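Local coordinates for fructooligosaccharide ABC transporter substrate-binding protein FusA (Streptococcus pneumoniae, PDB 5G5Y) that binds short- and long-chain fructooligosaccharides, preferring tetrasaccharides and larger, as the solute-binding subunit of the FusABC-MsmK importer, at residues 5-11 and 36-42; 58-64 and 309-315. All blocks are in the same frame, centred on the assembly; numbering follows the deposited sequence.

Interaction 1 of 2, residues 5-11 and 36-42; sequences LKFMTAS and IDWTNYQ. With ZN (zinc ion), chain L.
Strands 3-10 and 34-41 of a beta-alpha-beta unit, joined through helix 23-32, pair in parallel here, with Phe7 beside Trp38 and Met8 beside Thr39. They belong to the mixed sheet of one lobe of this solute-binding protein. Backbone bonds alternate along the pair, among them Thr39 N to Phe7 O at 2.8 Å.

Leu5, Phe7, Ile36 and Trp38 are buried on one face. Ile36 CD1 lies over a face of the Phe7 ring as a CH-pi contact, 4.0 Å from its centroid. Phe7 turns its edge to the face of the Trp38 six-membered ring in an offset edge-to-face pair, planes at 72°. Thr9 CG2 touches Trp38 CE3 at 3.4 Å, while Thr9 OG1 bonds to His63 on the next strand.

The other face carries Lys6, Asp37, Met8 and Tyr41. The sulfur of Met8 sits at the edge of the Tyr41 ring, a Met-aromatic contact. Lys6 bends at chi3 (60°) and chi4 (57°), bringing NZ to a long, weak salt bridge with Asp37 OD2 (3.5 Å). A water links the same two atoms. Asp37 OD1 binds a zinc ion at 2.1 Å, and five waters complete its shell.

Gln42 OE1 takes a bond from Lys17 NZ. At the C-terminal ends, Ser11 OG donates to Asn40 OD1 at 2.7 Å, in the carbonyl plane and on a lone pair, and accepts from Gln42 NE2 at 3.1 Å.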
loop_
_atom_site.group_PDB
_atom_site.type_symbol
_atom_site.label_atom_id
_atom_site.label_comp_id
_atom_site.label_asym_id
_atom_site.label_seq_id
_atom_site.Cartn_x
_atom_site.Cartn_y
_atom_site.Cartn_z
ATOM N N LEU A 5 -13.453 -0.119 -30.276
ATOM C CA LEU A 5 -13.980 0.546 -29.088
ATOM C C LEU A 5 -13.105 1.758 -28.785
ATOM O O LEU A 5 -11.904 1.758 -29.053
ATOM C CB LEU A 5 -13.942 -0.405 -27.899
ATOM C CG LEU A 5 -14.834 -1.638 -27.911
ATOM C CD1 LEU A 5 -14.419 -2.586 -26.813
ATOM C CD2 LEU A 5 -16.304 -1.237 -27.791
ATOM N N LYS A 6 -13.695 2.769 -28.187
ATOM C CA LYS A 6 -12.942 3.974 -27.792
ATOM C C LYS A 6 -12.761 3.975 -26.277
ATOM O O LYS A 6 -13.744 4.033 -25.551
ATOM C CB LYS A 6 -13.679 5.262 -28.152
ATOM C CG LYS A 6 -13.767 5.529 -29.637
ATOM C CD LYS A 6 -14.611 6.770 -29.955
ATOM C CE LYS A 6 -14.085 8.074 -29.340
ATOM N NZ LYS A 6 -12.678 8.434 -29.707
ATOM N N PHE A 7 -11.512 3.938 -25.834
ATOM C CA PHE A 7 -11.174 3.933 -24.413
ATOM C C PHE A 7 -10.355 5.175 -24.084
ATOM O O PHE A 7 -9.360 5.449 -24.757
ATOM C CB PHE A 7 -10.300 2.722 -24.039
ATOM C CG PHE A 7 -11.003 1.380 -24.066
ATOM C CD1 PHE A 7 -12.386 1.255 -24.133
ATOM C CD2 PHE A 7 -10.252 0.216 -23.896
ATOM C CE1 PHE A 7 -12.996 0.004 -24.126
ATOM C CE2 PHE A 7 -10.859 -1.027 -23.905
ATOM C CZ PHE A 7 -12.239 -1.130 -24.004
ATOM N N MET A 8 -10.726 5.864 -23.000
ATOM C CA MET A 8 -9.828 6.848 -22.368
ATOM C C MET A 8 -8.879 6.070 -21.469
ATOM O O MET A 8 -9.289 5.068 -20.844
ATOM C CB MET A 8 -10.615 7.843 -21.548
ATOM C CG MET A 8 -9.789 8.985 -20.931
ATOM S SD MET A 8 -10.676 9.815 -19.611
ATOM C CE MET A 8 -12.186 10.312 -20.377
ATOM N N THR A 9 -7.620 6.480 -21.410
ATOM C CA THR A 9 -6.654 5.825 -20.545
ATOM C C THR A 9 -5.656 6.804 -19.936
ATOM O O THR A 9 -5.560 7.947 -20.369
ATOM C CB THR A 9 -5.930 4.669 -21.287
ATOM O OG1 THR A 9 -5.204 3.859 -20.353
ATOM C CG2 THR A 9 -4.990 5.165 -22.380
ATOM N N ALA A 10 -4.951 6.312 -18.932
ATOM C CA ALA A 10 -3.879 7.007 -18.278
ATOM C C ALA A 10 -2.598 6.185 -18.479
ATOM O O ALA A 10 -2.570 4.953 -18.310
ATOM C CB ALA A 10 -4.182 7.145 -16.792
ATOM N N SER A 11 -1.521 6.846 -18.830
ATOM C CA SER A 11 -0.227 6.173 -18.960
ATOM C C SER A 11 0.903 7.095 -18.577
ATOM O O SER A 11 0.733 8.299 -18.475
ATOM C CB SER A 11 -0.016 5.636 -20.385
ATOM O OG SER A 11 0.075 6.695 -21.336
ATOM N N ILE A 36 -8.616 -0.844 -30.307
ATOM C CA ILE A 36 -8.903 0.225 -29.370
ATOM C C ILE A 36 -8.396 1.548 -29.917
ATOM O O ILE A 36 -7.216 1.683 -30.260
ATOM C CB ILE A 36 -8.276 -0.009 -27.980
ATOM C CG1 ILE A 36 -8.677 -1.404 -27.442
ATOM C CG2 ILE A 36 -8.742 1.080 -27.002
ATOM C CD1 ILE A 36 -10.183 -1.606 -27.320
ATOM N N ASP A 37 -9.305 2.501 -29.992
ATOM C CA ASP A 37 -8.969 3.861 -30.301
ATOM C C ASP A 37 -8.783 4.594 -28.968
ATOM O O ASP A 37 -9.766 4.897 -28.276
ATOM C CB ASP A 37 -10.040 4.544 -31.142
ATOM C CG ASP A 37 -9.627 5.949 -31.528
ATOM O OD1 ASP A 37 -8.417 6.201 -31.531
ATOM O OD2 ASP A 37 -10.477 6.773 -31.854
ATOM N N TRP A 38 -7.531 4.869 -28.626
ATOM C CA TRP A 38 -7.214 5.399 -27.293
ATOM C C TRP A 38 -7.261 6.903 -27.221
ATOM O O TRP A 38 -6.767 7.588 -28.140
ATOM C CB TRP A 38 -5.829 4.973 -26.818
ATOM C CG TRP A 38 -5.626 3.519 -26.752
ATOM C CD1 TRP A 38 -5.118 2.716 -27.739
ATOM C CD2 TRP A 38 -5.952 2.647 -25.655
ATOM N NE1 TRP A 38 -5.104 1.430 -27.323
ATOM C CE2 TRP A 38 -5.593 1.350 -26.047
ATOM C CE3 TRP A 38 -6.494 2.843 -24.379
ATOM C CZ2 TRP A 38 -5.790 0.221 -25.208
ATOM C CZ3 TRP A 38 -6.690 1.715 -23.550
ATOM C CH2 TRP A 38 -6.319 0.443 -23.968
ATOM N N THR A 39 -7.791 7.403 -26.094
ATOM C CA THR A 39 -7.608 8.798 -25.686
ATOM C C THR A 39 -6.680 8.693 -24.509
ATOM O O THR A 39 -7.117 8.305 -23.408
ATOM C CB THR A 39 -8.944 9.482 -25.306
ATOM O OG1 THR A 39 -9.795 9.525 -26.443
ATOM C CG2 THR A 39 -8.729 10.920 -24.814
ATOM N N ASN A 40 -5.400 9.001 -24.728
ATOM C CA ASN A 40 -4.373 8.725 -23.768
ATOM C C ASN A 40 -3.879 9.989 -23.078
ATOM O O ASN A 40 -3.149 10.781 -23.700
ATOM C CB ASN A 40 -3.219 8.038 -24.478
ATOM C CG ASN A 40 -2.101 7.617 -23.561
ATOM O OD1 ASN A 40 -2.286 7.435 -22.356
ATOM N ND2 ASN A 40 -0.924 7.435 -24.132
ATOM N N TYR A 41 -4.243 10.155 -21.802
ATOM C CA TYR A 41 -3.782 11.304 -21.015
ATOM C C TYR A 41 -2.597 10.930 -20.153
ATOM O O TYR A 41 -2.693 10.066 -19.279
ATOM C CB TYR A 41 -4.916 11.867 -20.189
ATOM C CG TYR A 41 -6.079 12.372 -20.994
ATOM C CD1 TYR A 41 -5.899 13.197 -22.127
ATOM C CD2 TYR A 41 -7.388 12.089 -20.598
ATOM C CE1 TYR A 41 -6.984 13.670 -22.840
ATOM C CE2 TYR A 41 -8.484 12.543 -21.294
ATOM C CZ TYR A 41 -8.293 13.359 -22.413
ATOM O OH TYR A 41 -9.421 13.815 -23.090
ATOM N N GLN A 42 -1.463 11.569 -20.416
ATOM C CA GLN A 42 -0.211 11.208 -19.803
ATOM C C GLN A 42 0.191 12.136 -18.668
ATOM O O GLN A 42 1.214 11.922 -18.052
ATOM C CB GLN A 42 0.867 11.121 -20.880
ATOM C CG GLN A 42 0.552 9.984 -21.844
ATOM C CD GLN A 42 1.651 9.665 -22.809
ATOM O OE1 GLN A 42 1.916 10.462 -23.687
ATOM N NE2 GLN A 42 2.235 8.480 -22.716
HETATM ZN ZN ZN L . -7.546 8.049 -31.949
HETATM O O HOH W 1 -12.388 8.425 -32.669
HETATM O O HOH W 2 -10.362 7.706 -28.279
HETATM O O HOH W 3 -1.709 9.900 -16.640
HETATM O O HOH W 4 -9.043 8.831 -33.264
HETATM O O HOH W 5 -5.505 7.666 -30.830
HETATM O O HOH W 6 -8.666 9.172 -30.406
HETATM O O HOH W 7 -6.750 10.328 -32.161
HETATM O O HOH W 8 -6.034 7.339 -33.581
#

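Interaction 2 of 2, residues 58-64 and 309-315; sequences LPDAIHN and KMVITSV
Met310 reaches along strand 61-63 from His63 to Ala61. Its CB lies 3.9 Å from Ile62 O, and CG comes closer to the same oxygen. With CG anti to the backbone N (chi1 -167°), the chain bends at chi2 to bring SD to His63. SD meets the edge of the His63 ring, 3.9 Å from CD2, in a sulfur-aromatic contact. His63 ND1 is hydrogen-bonded to Thr9 OG1 on strand 3-10. The methyl CE of Met310 ends against Ala61 CB at 3.6 Å.

Strands 61-63 and 310-312 are antiparallel neighbours in the mixed sheet, with 310-312 outermost. Ile62 and Val311 are the hydrogen-bonded pair, with Ile62 N to Val311 O at 3.0 Å and a similar return bond. A classic beta bulge puts Lys309 and Met310 together opposite Phe119.

Ahead of strand 61-63 and just past 310-312, Thr313 OG1 donates to Pro59 O at 2.6 Å, in the carbonyl plane. Val315 CG2 packs on Leu58 CB nearby. At the other end Asn64 N bonds to Lys309 O from above the carbonyl plane. Lys309 binds substrate. In this apo structure its NZ shares a water with Asn64 OD1, 2.6 Å from each, and OD1 also accepts from Gly382 N.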
loop_
_atom_site.group_PDB
_atom_site.type_symbol
_atom_site.label_atom_id
_atom_site.label_comp_id
_atom_site.label_asym_id
_atom_site.label_seq_id
_atom_site.Cartn_x
_atom_site.Cartn_y
_atom_site.Cartn_z
ATOM N N LEU A 58 -17.838 11.429 -23.853
ATOM C CA LEU A 58 -17.557 10.189 -23.130
ATOM C C LEU A 58 -17.015 9.135 -24.095
ATOM O O LEU A 58 -17.489 9.008 -25.237
ATOM C CB LEU A 58 -18.800 9.649 -22.423
ATOM C CG LEU A 58 -19.396 10.478 -21.261
ATOM C CD1 LEU A 58 -20.654 9.828 -20.696
ATOM C CD2 LEU A 58 -18.379 10.664 -20.153
ATOM N N PRO A 59 -16.013 8.355 -23.629
ATOM C CA PRO A 59 -15.561 7.196 -24.381
ATOM C C PRO A 59 -16.498 6.016 -24.096
ATOM O O PRO A 59 -17.433 6.163 -23.327
ATOM C CB PRO A 59 -14.175 6.949 -23.778
ATOM C CG PRO A 59 -14.332 7.308 -22.360
ATOM C CD PRO A 59 -15.261 8.507 -22.370
ATOM N N ASP A 60 -16.213 4.855 -24.666
ATOM C CA ASP A 60 -16.981 3.624 -24.341
ATOM C C ASP A 60 -16.649 3.123 -22.921
ATOM O O ASP A 60 -17.490 2.502 -22.259
ATOM C CB ASP A 60 -16.691 2.542 -25.359
ATOM C CG ASP A 60 -17.253 2.854 -26.714
ATOM O OD1 ASP A 60 -18.435 3.273 -26.747
ATOM O OD2 ASP A 60 -16.521 2.669 -27.731
ATOM N N ALA A 61 -15.423 3.413 -22.468
ATOM C CA ALA A 61 -14.921 3.011 -21.141
ATOM C C ALA A 61 -13.738 3.869 -20.755
ATOM O O ALA A 61 -13.091 4.462 -21.624
ATOM C CB ALA A 61 -14.495 1.564 -21.152
ATOM N N ILE A 62 -13.464 3.956 -19.443
ATOM C CA ILE A 62 -12.298 4.684 -18.938
ATOM C C ILE A 62 -11.407 3.591 -18.332
ATOM O O ILE A 62 -11.808 2.933 -17.373
ATOM C CB ILE A 62 -12.701 5.728 -17.891
ATOM C CG1 ILE A 62 -13.701 6.728 -18.487
ATOM C CG2 ILE A 62 -11.466 6.445 -17.334
ATOM C CD1 ILE A 62 -14.295 7.688 -17.456
ATOM N N HIS A 63 -10.232 3.410 -18.930
ATOM C CA HIS A 63 -9.259 2.371 -18.625
ATOM C C HIS A 63 -8.152 2.951 -17.751
ATOM O O HIS A 63 -7.689 4.065 -17.982
ATOM C CB HIS A 63 -8.731 1.850 -19.936
ATOM C CG HIS A 63 -7.606 0.889 -19.846
ATOM N ND1 HIS A 63 -6.300 1.294 -19.825
ATOM C CD2 HIS A 63 -7.582 -0.463 -19.871
ATOM C CE1 HIS A 63 -5.505 0.237 -19.798
ATOM N NE2 HIS A 63 -6.260 -0.843 -19.846
ATOM N N ASN A 64 -7.732 2.196 -16.749
ATOM C CA ASN A 64 -6.667 2.618 -15.835
ATOM C C ASN A 64 -7.066 3.867 -15.065
ATOM O O ASN A 64 -6.274 4.748 -14.807
ATOM C CB ASN A 64 -5.334 2.779 -16.605
ATOM C CG ASN A 64 -4.115 2.518 -15.752
ATOM O OD1 ASN A 64 -4.153 1.702 -14.828
ATOM N ND2 ASN A 64 -3.001 3.166 -16.089
ATOM N N LYS A 309 -10.057 0.269 -11.723
ATOM C CA LYS A 309 -9.173 0.502 -12.831
ATOM C C LYS A 309 -9.875 0.422 -14.183
ATOM O O LYS A 309 -9.198 0.413 -15.210
ATOM C CB LYS A 309 -7.988 -0.450 -12.782
ATOM C CG LYS A 309 -6.997 -0.170 -11.695
ATOM C CD LYS A 309 -6.325 1.188 -11.744
ATOM C CE LYS A 309 -5.425 1.335 -10.538
ATOM N NZ LYS A 309 -4.399 2.358 -10.792
ATOM N N MET A 310 -11.201 0.335 -14.191
ATOM C CA MET A 310 -11.991 0.453 -15.427
ATOM C C MET A 310 -13.435 0.611 -15.088
ATOM O O MET A 310 -13.930 -0.115 -14.249
ATOM C CB MET A 310 -11.866 -0.775 -16.306
ATOM C CG MET A 310 -12.394 -0.591 -17.719
ATOM S SD MET A 310 -11.215 -1.265 -18.878
ATOM C CE MET A 310 -12.074 -1.045 -20.456
ATOM N N VAL A 311 -14.101 1.581 -15.719
ATOM C CA VAL A 311 -15.544 1.750 -15.664
ATOM C C VAL A 311 -16.108 1.764 -17.102
ATOM O O VAL A 311 -15.407 2.069 -18.054
ATOM C CB VAL A 311 -15.967 3.030 -14.950
ATOM C CG1 VAL A 311 -15.595 3.003 -13.471
ATOM C CG2 VAL A 311 -15.381 4.277 -15.599
ATOM N N ILE A 312 -17.375 1.415 -17.238
ATOM C CA ILE A 312 -18.030 1.394 -18.530
ATOM C C ILE A 312 -19.053 2.524 -18.518
ATOM O O ILE A 312 -19.869 2.633 -17.576
ATOM C CB ILE A 312 -18.691 0.041 -18.767
ATOM C CG1 ILE A 312 -17.610 -1.043 -18.933
ATOM C CG2 ILE A 312 -19.631 0.120 -19.994
ATOM C CD1 ILE A 312 -18.189 -2.448 -19.110
ATOM N N THR A 313 -19.035 3.353 -19.562
ATOM C CA THR A 313 -19.916 4.522 -19.589
ATOM C C THR A 313 -21.289 4.203 -20.122
ATOM O O THR A 313 -21.499 3.188 -20.822
ATOM C CB THR A 313 -19.376 5.660 -20.454
ATOM O OG1 THR A 313 -19.398 5.237 -21.814
ATOM C CG2 THR A 313 -17.985 6.017 -20.053
ATOM N N SER A 314 -22.207 5.125 -19.851
ATOM C CA SER A 314 -23.581 5.018 -20.363
ATOM C C SER A 314 -23.744 5.157 -21.876
ATOM O O SER A 314 -24.862 4.918 -22.356
ATOM C CB SER A 314 -24.470 6.078 -19.697
ATOM O OG SER A 314 -23.993 7.353 -20.052
ATOM N N VAL A 315 -22.687 5.548 -22.610
ATOM C CA VAL A 315 -22.747 5.658 -24.086
ATOM C C VAL A 315 -22.259 4.429 -24.815
ATOM O O VAL A 315 -22.298 4.381 -26.032
ATOM C CB VAL A 315 -22.024 6.915 -24.656
ATOM C CG1 VAL A 315 -22.635 8.196 -24.080
ATOM C CG2 VAL A 315 -20.515 6.885 -24.453
HETATM O O HOH W 9 -2.944 1.224 -12.584
#

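Interactions 1 and 2 lie in one four-stranded mixed sheet, with centres 10 Å apart. Across it the strands run 34-41, 3-10, 61-63 and 310-312. Interaction 1 pairs the first two and interaction 2 the last two. Strands 3-10 and 61-63 join them through probable backbone bonds, Lys6 O to Asp60 N and Met8 O to His63 N. Phe7 also packs on Met310. Along the chain, interaction 1 closes before interaction 2 opens. Lys309 comes 245 residues after Asn64. Strand 310-312 completes the sheet as its one antiparallel member. Ser11 and Asn64 lie about 7 Å from Glu379 (side chain to side chain), so this end of the sheet, with Lys309, borders the substrate site.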